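Local coordinates for putative secreted protein (Streptomyces sp. SirexAA-E, PDB 4PEY) that hydrolyses laminarin and laminarioligosaccharides as a secreted exo-beta-1,3-glucanase of glycoside hydrolase family 55, releasing glucose and laminaribiose, at residues G151-G156 against Y170-W175; G165-Y170 against G183-G188; N191-G196 against T452-N457; Q203-P208 against F522-V527; G141-A146 against S161-E166. The protein carries 1 engineered substitution. One frame throughout, in Å; residues are numbered along the deposited sequence.

Interaction 1. Residues G151-G156 against Y170-W175; sequences GWASGG and YSQQQW. With BGC (beta-D-glucopyranose), chain B; BGC (beta-D-glucopyranose), chain C.
Gly155 and Gly156 press against the indole of Trp175 at the tight end of this contact. CA of Gly156 lies over the six-membered ring, 3.4 Å from its centroid and 7° off the normal, a CH-pi contact so close that a side chain on either glycine would run into CZ3. Gln172, its chain bent at chi2 (-74°), takes Gly155 N on OE1 at 2.8 Å, while Leu145 O and Val128 O hold its NE2. Gln174 NE2 donates to Gly155 O at 2.8 Å, lying in the amide plane, and to Ser154 OG at 2.9 Å, somewhat out of it; Tyr497 holds its OE1. At the far end Ser171 OG donates to Gly151 O at 2.7 Å. The side toward the sugar is bridged by water: water 1 joins Ala153 N and Ser171 O to O2 of the chain B glucose, and water 2 joins Ser154 OG to Gln173 OE1. Trp152 carries C3 of the chain B glucose over the centre of one ring face. Gln173 NE2 donates to O2 of both the chain B and chain C glucose, 2.6 Å each. An amide thus reads the hydroxyls and an indole the C-H face, consistent with the substrate-binding role of Gln173 and Trp152.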
# COMPACT_ATOMS: atom_id res chain seq x y z
N GLY A 151 -17.62 -10.37 9.02
CA GLY A 151 -17.06 -11.34 8.10
C GLY A 151 -15.57 -11.12 7.84
O GLY A 151 -14.93 -10.28 8.47
N TRP A 152 -15.03 -11.88 6.89
CA TRP A 152 -13.59 -11.89 6.65
C TRP A 152 -13.05 -10.54 6.17
O TRP A 152 -13.68 -9.85 5.36
CB TRP A 152 -13.24 -12.95 5.61
CG TRP A 152 -13.54 -14.37 6.01
CD1 TRP A 152 -14.04 -14.82 7.20
CD2 TRP A 152 -13.35 -15.52 5.19
NE1 TRP A 152 -14.17 -16.19 7.17
CE2 TRP A 152 -13.75 -16.64 5.94
CE3 TRP A 152 -12.88 -15.71 3.88
CZ2 TRP A 152 -13.69 -17.94 5.43
CZ3 TRP A 152 -12.82 -17.00 3.38
CH2 TRP A 152 -13.23 -18.09 4.15
N ALA A 153 -11.87 -10.18 6.65
CA ALA A 153 -11.25 -8.91 6.25
C ALA A 153 -9.74 -9.00 6.39
O ALA A 153 -9.24 -9.58 7.36
CB ALA A 153 -11.81 -7.76 7.08
N SER A 154 -9.02 -8.39 5.44
CA SER A 154 -7.56 -8.50 5.39
C SER A 154 -6.87 -7.17 5.00
O SER A 154 -6.20 -7.09 3.97
CB SER A 154 -7.17 -9.61 4.42
OG SER A 154 -5.76 -9.77 4.31
N GLY A 155 -7.05 -6.15 5.84
CA GLY A 155 -6.39 -4.86 5.64
C GLY A 155 -4.99 -4.88 6.24
O GLY A 155 -4.42 -5.95 6.45
N GLY A 156 -4.40 -3.71 6.53
CA GLY A 156 -4.97 -2.41 6.26
C GLY A 156 -3.92 -1.39 6.67
O GLY A 156 -2.90 -1.75 7.27
N TYR A 170 -12.11 -5.77 15.04
CA TYR A 170 -12.96 -6.97 15.10
C TYR A 170 -12.35 -8.13 14.31
O TYR A 170 -11.36 -8.70 14.74
CB TYR A 170 -14.37 -6.64 14.62
CG TYR A 170 -15.05 -5.60 15.50
CD1 TYR A 170 -15.58 -5.95 16.75
CD2 TYR A 170 -15.14 -4.28 15.10
CE1 TYR A 170 -16.18 -5.00 17.56
CE2 TYR A 170 -15.74 -3.33 15.90
CZ TYR A 170 -16.26 -3.69 17.13
OH TYR A 170 -16.87 -2.74 17.93
N SER A 171 -12.93 -8.47 13.16
CA SER A 171 -12.46 -9.62 12.38
C SER A 171 -11.22 -9.40 11.50
O SER A 171 -10.67 -10.36 10.95
CB SER A 171 -13.60 -10.12 11.49
OG SER A 171 -14.16 -9.05 10.76
N GLN A 172 -10.77 -8.15 11.36
CA GLN A 172 -9.55 -7.88 10.60
C GLN A 172 -8.38 -8.75 11.04
O GLN A 172 -8.05 -8.77 12.22
CB GLN A 172 -9.15 -6.41 10.75
CG GLN A 172 -10.00 -5.44 9.93
CD GLN A 172 -9.67 -5.49 8.45
OE1 GLN A 172 -8.76 -6.21 8.02
NE2 GLN A 172 -10.42 -4.74 7.65
N GLN A 173 -7.75 -9.45 10.10
CA GLN A 173 -6.64 -10.34 10.41
C GLN A 173 -5.43 -9.60 10.98
O GLN A 173 -4.78 -10.05 11.92
CB GLN A 173 -6.19 -11.09 9.16
CG GLN A 173 -7.20 -12.04 8.58
CD GLN A 173 -6.85 -12.44 7.15
OE1 GLN A 173 -5.73 -12.19 6.66
NE2 GLN A 173 -7.81 -13.04 6.47
N GLN A 174 -5.13 -8.47 10.35
CA GLN A 174 -3.90 -7.75 10.64
C GLN A 174 -4.11 -6.29 10.29
O GLN A 174 -5.09 -5.94 9.62
CB GLN A 174 -2.72 -8.36 9.86
CG GLN A 174 -2.75 -8.16 8.33
CD GLN A 174 -3.58 -9.20 7.58
OE1 GLN A 174 -3.44 -10.41 7.78
NE2 GLN A 174 -4.43 -8.71 6.68
N TRP A 175 -3.20 -5.43 10.74
CA TRP A 175 -3.31 -4.00 10.46
C TRP A 175 -2.00 -3.31 10.75
O TRP A 175 -1.28 -3.74 11.66
CB TRP A 175 -4.43 -3.36 11.29
CG TRP A 175 -4.94 -2.10 10.67
CD1 TRP A 175 -4.44 -0.83 10.84
CD2 TRP A 175 -6.00 -1.99 9.72
NE1 TRP A 175 -5.15 0.06 10.07
CE2 TRP A 175 -6.12 -0.63 9.37
CE3 TRP A 175 -6.89 -2.92 9.15
CZ2 TRP A 175 -7.08 -0.16 8.47
CZ3 TRP A 175 -7.85 -2.45 8.26
CH2 TRP A 175 -7.93 -1.09 7.92
C2 BGC B . -9.72 -15.41 7.67
C3 BGC B . -9.81 -16.25 6.41
C4 BGC B . -9.64 -17.73 6.74
C5 BGC B . -10.64 -18.10 7.83
C6 BGC B . -10.52 -19.57 8.21
C1 BGC B . -10.66 -15.94 8.75
O1 BGC B . -10.43 -15.24 9.95
O2 BGC B . -10.03 -14.07 7.38
O3 BGC B . -8.74 -15.80 5.50
O4 BGC B . -9.86 -18.51 5.58
O5 BGC B . -10.38 -17.31 8.96
O6 BGC B . -11.55 -19.89 9.12
C2 BGC C . -7.97 -14.74 3.52
C3 BGC C . -8.02 -14.73 2.00
C4 BGC C . -7.99 -16.16 1.48
C5 BGC C . -9.11 -16.96 2.13
C6 BGC C . -9.09 -18.40 1.63
C1 BGC C . -9.01 -15.67 4.12
O2 BGC C . -8.23 -13.43 3.98
O3 BGC C . -6.84 -14.00 1.60
O4 BGC C . -8.11 -16.14 0.07
O5 BGC C . -8.91 -16.96 3.54
O6 BGC C . -10.18 -19.10 2.20
O HOH W 1 -11.19 -12.09 8.89
O HOH W 2 -4.90 -12.55 3.87

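Interaction 2. Residues G165-Y170 against G183-G188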
# COMPACT_ATOMS: atom_id res chain seq x y z
N GLY A 165 -12.00 8.45 19.13
CA GLY A 165 -12.52 7.33 19.89
C GLY A 165 -11.73 6.06 19.64
O GLY A 165 -10.52 6.11 19.40
N GLU A 166 -12.41 4.93 19.71
CA GLU A 166 -11.76 3.63 19.59
C GLU A 166 -11.70 3.14 18.15
O GLU A 166 -12.69 3.25 17.41
CB GLU A 166 -12.47 2.59 20.45
CG GLU A 166 -11.81 1.23 20.39
CD GLU A 166 -12.51 0.18 21.22
OE1 GLU A 166 -13.39 -0.52 20.69
OE2 GLU A 166 -12.16 0.05 22.41
N VAL A 167 -10.55 2.60 17.75
CA VAL A 167 -10.46 1.83 16.51
C VAL A 167 -10.78 0.38 16.83
O VAL A 167 -10.14 -0.23 17.70
CB VAL A 167 -9.05 1.91 15.88
CG1 VAL A 167 -9.00 1.10 14.58
CG2 VAL A 167 -8.68 3.37 15.62
N GLY A 168 -11.79 -0.17 16.14
CA GLY A 168 -12.21 -1.54 16.36
C GLY A 168 -11.95 -2.42 15.14
O GLY A 168 -12.68 -2.34 14.15
N PRO A 169 -10.90 -3.25 15.20
CA PRO A 169 -10.65 -4.10 14.03
C PRO A 169 -11.62 -5.27 13.90
O PRO A 169 -11.91 -5.69 12.77
CB PRO A 169 -9.22 -4.62 14.27
CG PRO A 169 -8.61 -3.62 15.24
CD PRO A 169 -9.76 -3.22 16.13
N TYR A 170 -12.11 -5.77 15.04
CA TYR A 170 -12.96 -6.97 15.10
C TYR A 170 -12.35 -8.13 14.31
O TYR A 170 -11.36 -8.70 14.74
CB TYR A 170 -14.37 -6.64 14.62
CG TYR A 170 -15.05 -5.60 15.50
CD1 TYR A 170 -15.58 -5.95 16.75
CD2 TYR A 170 -15.14 -4.28 15.10
CE1 TYR A 170 -16.18 -5.00 17.56
CE2 TYR A 170 -15.74 -3.33 15.90
CZ TYR A 170 -16.26 -3.69 17.13
OH TYR A 170 -16.87 -2.74 17.93
N GLY A 183 -7.88 7.10 20.29
CA GLY A 183 -8.45 7.14 21.62
C GLY A 183 -8.44 5.79 22.31
O GLY A 183 -8.44 5.70 23.54
N GLY A 184 -8.43 4.73 21.51
CA GLY A 184 -8.41 3.37 22.01
C GLY A 184 -8.23 2.39 20.87
O GLY A 184 -8.37 2.76 19.70
N TRP A 185 -7.90 1.15 21.21
CA TRP A 185 -7.73 0.10 20.23
C TRP A 185 -8.38 -1.17 20.76
O TRP A 185 -8.02 -1.66 21.82
CB TRP A 185 -6.25 -0.15 19.93
CG TRP A 185 -6.07 -1.02 18.73
CD1 TRP A 185 -6.08 -2.38 18.70
CD2 TRP A 185 -5.88 -0.57 17.39
NE1 TRP A 185 -5.91 -2.82 17.40
CE2 TRP A 185 -5.78 -1.72 16.58
CE3 TRP A 185 -5.78 0.69 16.79
CZ2 TRP A 185 -5.58 -1.66 15.20
CZ3 TRP A 185 -5.59 0.76 15.42
CH2 TRP A 185 -5.49 -0.40 14.64
N GLY A 186 -9.34 -1.71 20.01
CA GLY A 186 -10.26 -2.71 20.55
C GLY A 186 -9.74 -4.13 20.69
O GLY A 186 -10.03 -4.81 21.69
N ASN A 187 -9.01 -4.61 19.70
CA ASN A 187 -8.55 -6.00 19.71
C ASN A 187 -7.48 -6.26 18.66
O ASN A 187 -7.25 -5.43 17.77
CB ASN A 187 -9.73 -6.96 19.49
CG ASN A 187 -10.29 -6.90 18.07
OD1 ASN A 187 -10.92 -5.91 17.68
ND2 ASN A 187 -10.07 -7.96 17.30
N GLY A 188 -6.82 -7.41 18.78
CA GLY A 188 -5.89 -7.88 17.77
C GLY A 188 -6.24 -9.31 17.41
O GLY A 188 -6.67 -10.07 18.27
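Gly165 meets Gly183 where two successive coils of the right-handed parallel beta-helix turn a corner together, and Gly183 N gives Gly165 O a weak bond of 3.0 Å. Glu166 pairs in parallel register with Gly184; its extended chain runs over that backbone until CD lies 3.7 Å from Gly186 CA. Val167 makes the firm rungs of the ladder, its N donating to Gly184 O and its O accepting from Gly186 N, both at 2.9 Å. On the buried side, with CG1 trans to the backbone N (chi1 -179°), Val167 lays that methyl over the face of the Trp185 indole, 3.5 Å from CZ3. Gly168 turns its backbone to the previous coil, bonding to Leu143 and Leu145. Pro169 then continues the cover of the indole, CG standing 3.6 Å from Trp185 CZ2, while Phe194 meets Trp185 edge-to-face. The segment finishes at Tyr170, whose backbone is clasped by one amide: Asn187 OD1 receives Tyr170 N on an in-plane lone pair, and Asn187 ND2 gives to Tyr170 O at 3.0 Å. Putting an alanine at Asn187 would probably leave both backbone atoms without these mates and the bend after Pro169 freer to move. Trp185 NE1 makes a weak bond to Asn187 O at 3.0 Å.

Interaction 3. Residues N191-G196 against T452-N457; sequences NMTFSG and TIFYQN
Strand 191-194 and strand 454-457 have N-to-C directions 150° apart, so they run roughly antiparallel, with their axes 8.3 Å apart at closest; the nearest CA atoms, those of Thr193 and Phe454, are 6.2 Å apart, so the two meet through side chains and one water. They belong to the two tandem parallel beta-helix domains of the GH55 fold, and this is part of the buried seam between them. The chi1 of Phe454 (-176°) puts CG opposite the backbone N and carries the ring alongside Thr193 and Asn191. Thr193 CB comes to the edge of that ring, near its plane, 4.0 Å from CD1. The amide of Asn191 is nearly parallel to the Phe454 ring, the planes 19° apart, with ND2 3.6 Å from CE1. Both ends of the amide are used: OD1 accepts from Thr193 OG1 at 2.8 Å, which fixes its flip, and ND2 donates to water 3 at 2.9 Å. Water 3 in turn donates to Tyr455 O at 2.9 Å. A leucine in place of Asn191 would probably strip Thr193 OG1 of its acceptor and cut this water link to the second domain. Ser195 only brushes the CG2 methyl of Ile453, its hydroxyl belonging to Tyr176 and Thr216, while Thr193 CG2 touches Ile453 CG2 at 3.9 Å.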
# COMPACT_ATOMS: atom_id res chain seq x y z
N ASN A 191 -2.02 -10.00 13.75
CA ASN A 191 -0.85 -9.12 13.69
C ASN A 191 -1.24 -7.66 13.58
O ASN A 191 -1.42 -7.15 12.48
CB ASN A 191 0.04 -9.50 12.49
CG ASN A 191 1.19 -8.51 12.26
OD1 ASN A 191 1.61 -7.81 13.18
ND2 ASN A 191 1.67 -8.45 11.02
N MET A 192 -1.40 -6.99 14.69
CA MET A 192 -1.61 -5.57 14.72
C MET A 192 -0.33 -4.84 15.11
O MET A 192 0.16 -5.00 16.20
CB MET A 192 -2.75 -5.19 15.68
CG MET A 192 -4.18 -5.38 15.18
SD MET A 192 -4.59 -6.95 14.33
CE MET A 192 -6.26 -6.60 13.80
N THR A 193 0.21 -4.10 14.17
CA THR A 193 1.49 -3.42 14.36
C THR A 193 1.30 -1.90 14.37
O THR A 193 0.50 -1.34 13.61
CB THR A 193 2.50 -3.84 13.25
OG1 THR A 193 2.80 -5.24 13.39
CG2 THR A 193 3.81 -3.05 13.33
N PHE A 194 2.05 -1.24 15.26
CA PHE A 194 1.98 0.21 15.47
C PHE A 194 3.39 0.78 15.50
O PHE A 194 4.27 0.23 16.17
CB PHE A 194 1.30 0.52 16.81
CG PHE A 194 0.01 -0.22 17.04
CD1 PHE A 194 0.01 -1.51 17.56
CD2 PHE A 194 -1.21 0.37 16.74
CE1 PHE A 194 -1.17 -2.20 17.77
CE2 PHE A 194 -2.41 -0.31 16.96
CZ PHE A 194 -2.39 -1.60 17.46
N SER A 195 3.63 1.89 14.80
CA SER A 195 4.86 2.65 15.05
C SER A 195 4.51 4.13 15.16
O SER A 195 3.83 4.67 14.30
CB SER A 195 5.94 2.41 13.98
OG SER A 195 5.56 2.84 12.68
N GLY A 196 4.95 4.78 16.23
CA GLY A 196 4.66 6.19 16.44
C GLY A 196 3.19 6.51 16.66
O GLY A 196 2.72 7.58 16.29
N THR A 452 12.01 -3.48 8.08
CA THR A 452 10.61 -3.61 7.71
C THR A 452 9.75 -3.56 8.95
O THR A 452 9.97 -4.32 9.90
CB THR A 452 10.32 -4.92 6.94
OG1 THR A 452 10.95 -4.86 5.66
CG2 THR A 452 8.81 -5.13 6.75
N ILE A 453 8.78 -2.64 8.95
CA ILE A 453 7.80 -2.53 10.01
C ILE A 453 6.45 -2.85 9.39
O ILE A 453 5.95 -2.08 8.56
CB ILE A 453 7.80 -1.14 10.67
CG1 ILE A 453 9.17 -0.85 11.29
CG2 ILE A 453 6.71 -1.05 11.74
CD1 ILE A 453 9.35 0.59 11.72
N PHE A 454 5.91 -4.00 9.79
CA PHE A 454 4.71 -4.67 9.27
C PHE A 454 4.90 -5.33 7.90
O PHE A 454 5.20 -4.68 6.90
CB PHE A 454 3.50 -3.73 9.17
CG PHE A 454 2.25 -4.45 8.71
CD1 PHE A 454 1.38 -5.02 9.64
CD2 PHE A 454 1.97 -4.59 7.36
CE1 PHE A 454 0.24 -5.70 9.21
CE2 PHE A 454 0.84 -5.27 6.93
CZ PHE A 454 -0.03 -5.82 7.86
N TYR A 455 4.68 -6.64 7.87
CA TYR A 455 4.66 -7.39 6.62
C TYR A 455 3.45 -8.31 6.60
O TYR A 455 3.17 -9.00 7.58
CB TYR A 455 5.94 -8.22 6.46
CG TYR A 455 6.03 -9.01 5.16
CD1 TYR A 455 5.93 -8.37 3.93
CD2 TYR A 455 6.25 -10.39 5.17
CE1 TYR A 455 6.02 -9.07 2.74
CE2 TYR A 455 6.36 -11.11 3.98
CZ TYR A 455 6.25 -10.45 2.77
OH TYR A 455 6.35 -11.14 1.57
N GLN A 456 2.75 -8.31 5.47
CA GLN A 456 1.67 -9.27 5.24
C GLN A 456 1.90 -9.98 3.92
O GLN A 456 2.04 -9.33 2.87
CB GLN A 456 0.29 -8.60 5.23
CG GLN A 456 -0.88 -9.61 5.09
CD GLN A 456 -1.28 -9.90 3.65
OE1 GLN A 456 -1.47 -8.98 2.84
NE2 GLN A 456 -1.39 -11.18 3.31
N ASN A 457 1.96 -11.31 3.97
CA ASN A 457 2.08 -12.13 2.78
C ASN A 457 1.06 -13.25 2.78
O ASN A 457 0.66 -13.75 3.84
CB ASN A 457 3.48 -12.73 2.68
CG ASN A 457 3.54 -13.91 1.73
OD1 ASN A 457 3.37 -15.07 2.13
ND2 ASN A 457 3.76 -13.62 0.45
O HOH W 3 0.63 -9.88 8.72

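Interaction 4. Residues Q203-P208 against F522-V527; sequences QSFPEP and FHDLLV
Asp524 OD2 is gripped by two groups, Gln203 NE2 across this contact and Thr211 OG1. The Gln203 bond is almost straight, 3.0 Å from NE2 to OD2 with 177° at the hydrogen; it uses the syn lone pair of OD2, and OD2 lies in the plane of the Gln203 amide. That amide is itself held, because Gln203 OE1 accepts from Thr212 N. Two donors on one buried carboxylate oxygen would probably offset much of the cost of burying its charge. Phe205 packs on the same aspartate: CB of Asp524 sits over the ring centre, 3.6 Å from the centroid, and the carboxylate is stacked at 16° to the ring. Phe205 and Asp524 slide past each other in opposite directions, and Phe205 CE2 meets Leu526 CD2 at 4.0 Å. Pro206, preceded by a cis peptide, lays its CB over the other face of the ring, offset to the rim, so proline and aspartate lie on opposite faces of the phenyl. The loop 203-208, which links strand 191-198 to strand 210-220 of the first domain, is thereby laid against the corner at Asp524 in strand 520-529 of the second, with Gln556 and Val558 of strand 555-560 alongside.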
# COMPACT_ATOMS: atom_id res chain seq x y z
N GLN A 203 3.25 -3.05 23.64
CA GLN A 203 3.83 -4.29 23.12
C GLN A 203 3.38 -5.48 23.95
O GLN A 203 3.55 -5.49 25.17
CB GLN A 203 5.35 -4.20 23.13
CG GLN A 203 6.07 -5.51 22.82
CD GLN A 203 5.96 -5.91 21.36
OE1 GLN A 203 5.95 -5.05 20.47
NE2 GLN A 203 5.89 -7.21 21.10
N SER A 204 2.82 -6.50 23.30
CA SER A 204 2.28 -7.64 24.05
C SER A 204 2.30 -8.97 23.30
O SER A 204 1.86 -9.97 23.85
CB SER A 204 0.85 -7.35 24.49
OG SER A 204 -0.00 -7.28 23.36
N PHE A 205 2.78 -8.96 22.06
CA PHE A 205 2.85 -10.18 21.24
C PHE A 205 3.44 -11.34 22.06
O PHE A 205 4.47 -11.17 22.72
CB PHE A 205 3.68 -9.90 19.98
CG PHE A 205 3.60 -10.97 18.93
CD1 PHE A 205 4.45 -12.07 18.97
CD2 PHE A 205 2.72 -10.85 17.86
CE1 PHE A 205 4.38 -13.06 17.98
CE2 PHE A 205 2.65 -11.83 16.88
CZ PHE A 205 3.49 -12.93 16.93
N PRO A 206 2.81 -12.52 22.01
CA PRO A 206 1.75 -12.94 21.08
C PRO A 206 0.31 -12.68 21.54
O PRO A 206 -0.60 -12.80 20.71
CB PRO A 206 1.98 -14.45 20.96
CG PRO A 206 2.51 -14.82 22.30
CD PRO A 206 3.36 -13.67 22.75
N GLU A 207 0.07 -12.37 22.81
CA GLU A 207 -1.30 -12.23 23.27
C GLU A 207 -1.55 -10.96 24.09
O GLU A 207 -1.04 -10.81 25.20
CB GLU A 207 -1.71 -13.45 24.10
CG GLU A 207 -3.19 -13.49 24.42
CD GLU A 207 -4.06 -13.28 23.19
OE1 GLU A 207 -3.79 -13.93 22.15
OE2 GLU A 207 -5.01 -12.47 23.25
N PRO A 208 -2.32 -10.01 23.52
CA PRO A 208 -2.83 -9.98 22.14
C PRO A 208 -1.66 -9.76 21.17
O PRO A 208 -0.58 -9.39 21.63
CB PRO A 208 -3.79 -8.79 22.13
CG PRO A 208 -4.09 -8.50 23.57
CD PRO A 208 -2.86 -8.91 24.33
N PHE A 522 14.66 -10.42 14.03
CA PHE A 522 13.22 -10.33 13.79
C PHE A 522 12.42 -10.33 15.08
O PHE A 522 12.81 -10.95 16.08
CB PHE A 522 12.73 -11.47 12.89
CG PHE A 522 13.23 -11.37 11.49
CD1 PHE A 522 14.34 -12.11 11.08
CD2 PHE A 522 12.64 -10.51 10.58
CE1 PHE A 522 14.82 -11.99 9.79
CE2 PHE A 522 13.12 -10.39 9.29
CZ PHE A 522 14.21 -11.14 8.89
N HIS A 523 11.31 -9.61 15.04
CA HIS A 523 10.42 -9.51 16.18
C HIS A 523 9.00 -9.80 15.75
O HIS A 523 8.51 -9.17 14.81
CB HIS A 523 10.49 -8.11 16.80
CG HIS A 523 11.89 -7.61 16.98
ND1 HIS A 523 12.67 -7.95 18.07
CD2 HIS A 523 12.65 -6.80 16.21
CE1 HIS A 523 13.85 -7.37 17.96
NE2 HIS A 523 13.87 -6.66 16.85
N ASP A 524 8.36 -10.75 16.42
CA ASP A 524 6.95 -11.06 16.22
C ASP A 524 6.68 -11.56 14.79
O ASP A 524 6.07 -10.87 13.97
CB ASP A 524 6.07 -9.84 16.55
CG ASP A 524 6.27 -9.32 17.96
OD1 ASP A 524 6.95 -10.00 18.75
OD2 ASP A 524 5.74 -8.23 18.29
N LEU A 525 7.13 -12.78 14.53
CA LEU A 525 6.88 -13.49 13.28
C LEU A 525 5.74 -14.49 13.44
O LEU A 525 5.56 -15.06 14.51
CB LEU A 525 8.13 -14.25 12.82
CG LEU A 525 9.41 -13.45 12.58
CD1 LEU A 525 10.53 -14.38 12.15
CD2 LEU A 525 9.16 -12.37 11.54
N LEU A 526 5.00 -14.73 12.36
CA LEU A 526 3.98 -15.77 12.39
C LEU A 526 3.72 -16.35 11.01
O LEU A 526 3.89 -15.66 9.99
CB LEU A 526 2.69 -15.21 13.01
CG LEU A 526 2.05 -14.02 12.30
CD1 LEU A 526 0.55 -14.18 12.05
CD2 LEU A 526 2.41 -12.72 13.02
N VAL A 527 3.34 -17.62 10.98
CA VAL A 527 2.82 -18.23 9.76
C VAL A 527 1.47 -18.88 10.07
O VAL A 527 1.20 -19.30 11.20
CB VAL A 527 3.80 -19.26 9.14
CG1 VAL A 527 5.11 -18.58 8.75
CG2 VAL A 527 4.05 -20.44 10.09

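Interaction 5. Residues G141-A146 against S161-E166; sequences GGLNLA and SKIDGE
Gly141 O is met by Gly165 N at 2.9 Å, from well above the flat peptide carbonyl, 56° out of its plane. Ile163 CG2 lies close to the same oxygen, 3.4 Å from Gly141 O. The second bond sits better on its acceptor: Leu143 N donates to Glu166 O at 3.0 Å, tilted 27° from that carbonyl plane. On the buried side Leu143 and Ile163 cross at about a right angle, CD2 of Leu143 touching CG1 of Ile163 at 4.0 Å. Gly142 lies so near Glu166 O that a side chain there would be tight. Asp164 OD1 takes His138 NE2 and, less surely since that lysine has two conformers, Lys162 NZ in a salt bridge. Farther on, Asn144 OD1 accepts from Ala146 N at 2.9 Å, an Asx turn as the strand ends. Two strands ride in parallel here, the second rounding a corner at 164-165 and picking up the ladder again at Glu166, as successive coils of a parallel beta-helix do where they pass from one face to the next.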
# COMPACT_ATOMS: atom_id res chain seq x y z
N GLY A 141 -14.92 10.48 16.46
CA GLY A 141 -15.73 9.34 16.84
C GLY A 141 -14.86 8.11 16.75
O GLY A 141 -13.63 8.21 16.73
N GLY A 142 -15.50 6.94 16.66
CA GLY A 142 -14.79 5.69 16.50
C GLY A 142 -14.61 5.30 15.05
O GLY A 142 -15.20 5.91 14.15
N LEU A 143 -13.79 4.28 14.83
CA LEU A 143 -13.52 3.78 13.49
C LEU A 143 -13.63 2.26 13.51
O LEU A 143 -12.83 1.58 14.17
CB LEU A 143 -12.13 4.23 13.01
CG LEU A 143 -11.71 3.84 11.60
CD1 LEU A 143 -12.60 4.50 10.54
CD2 LEU A 143 -10.24 4.18 11.36
N ASN A 144 -14.63 1.73 12.82
CA ASN A 144 -14.86 0.30 12.70
C ASN A 144 -14.23 -0.21 11.41
O ASN A 144 -14.60 0.25 10.33
CB ASN A 144 -16.37 0.01 12.72
CG ASN A 144 -16.71 -1.48 12.76
OD1 ASN A 144 -15.86 -2.34 12.54
ND2 ASN A 144 -17.97 -1.78 13.01
N LEU A 145 -13.29 -1.15 11.52
CA LEU A 145 -12.59 -1.64 10.34
C LEU A 145 -13.19 -2.92 9.77
O LEU A 145 -12.68 -3.48 8.79
CB LEU A 145 -11.11 -1.89 10.68
CG LEU A 145 -10.37 -0.70 11.29
CD1 LEU A 145 -8.92 -1.08 11.58
CD2 LEU A 145 -10.45 0.51 10.37
N ALA A 146 -14.28 -3.39 10.37
CA ALA A 146 -14.86 -4.67 9.98
C ALA A 146 -16.17 -4.50 9.21
O ALA A 146 -16.91 -3.55 9.45
CB ALA A 146 -15.09 -5.55 11.23
N SER A 161 -3.08 10.01 11.10
CA SER A 161 -4.49 10.23 11.38
C SER A 161 -4.78 10.35 12.87
O SER A 161 -4.01 9.87 13.71
CB SER A 161 -5.34 9.09 10.80
OG SER A 161 -5.28 9.10 9.38
N LYS A 162 -5.87 11.03 13.19
CA LYS A 162 -6.35 11.12 14.56
C LYS A 162 -7.75 10.54 14.65
O LYS A 162 -8.67 11.06 14.01
CB LYS A 162 -6.34 12.56 15.07
CG LYS A 162 -6.80 12.67 16.53
CD LYS A 162 -6.77 14.11 17.05
CE LYS A 162 -6.77 14.13 18.57
NZ LYS A 162 -7.89 13.36 19.16
N ILE A 163 -7.91 9.47 15.43
CA ILE A 163 -9.23 8.92 15.70
C ILE A 163 -9.52 9.24 17.17
O ILE A 163 -8.80 8.77 18.07
CB ILE A 163 -9.30 7.39 15.43
CG1 ILE A 163 -9.15 7.10 13.93
CG2 ILE A 163 -10.63 6.81 15.91
CD1 ILE A 163 -7.75 6.99 13.45
N ASP A 164 -10.52 10.09 17.41
CA ASP A 164 -10.81 10.54 18.78
C ASP A 164 -11.23 9.38 19.69
O ASP A 164 -10.87 9.34 20.87
CB ASP A 164 -11.93 11.58 18.81
CG ASP A 164 -11.55 12.89 18.14
OD1 ASP A 164 -10.38 13.09 17.76
OD2 ASP A 164 -12.46 13.74 18.01
N GLY A 165 -12.00 8.45 19.13
CA GLY A 165 -12.52 7.33 19.89
C GLY A 165 -11.73 6.06 19.64
O GLY A 165 -10.52 6.11 19.40
N GLU A 166 -12.41 4.93 19.71
CA GLU A 166 -11.76 3.63 19.59
C GLU A 166 -11.70 3.14 18.15
O GLU A 166 -12.69 3.25 17.41
CB GLU A 166 -12.47 2.59 20.45
CG GLU A 166 -11.81 1.23 20.39
CD GLU A 166 -12.51 0.18 21.22
OE1 GLU A 166 -13.39 -0.52 20.69
OE2 GLU A 166 -12.16 0.05 22.41

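In the fold
Interactions 5 and 2 sit on either side of strand 162-168 and share Gly165 and Glu166; their centres are about 7 Å apart, and Ile163 O takes Gly183 N at 2.9 Å between them. Interaction 1 packs on interaction 5, Trp175 CD2 lying 3.6 Å from Leu145 CD1, and is tied to interaction 3 by Trp175 O and Thr193 N at 2.9 Å, so the coil stack runs from the sugar pocket to the domain seam. Interactions 3 and 4 both bridge that seam, centres about 10 Å apart. Segment 452-457 leads directly into the engineered Ala458, at the inferred proton-donor position; the side chains of Leu526 and Ala458 are about 11 Å apart. Of the five, only interaction 1 touches glucose.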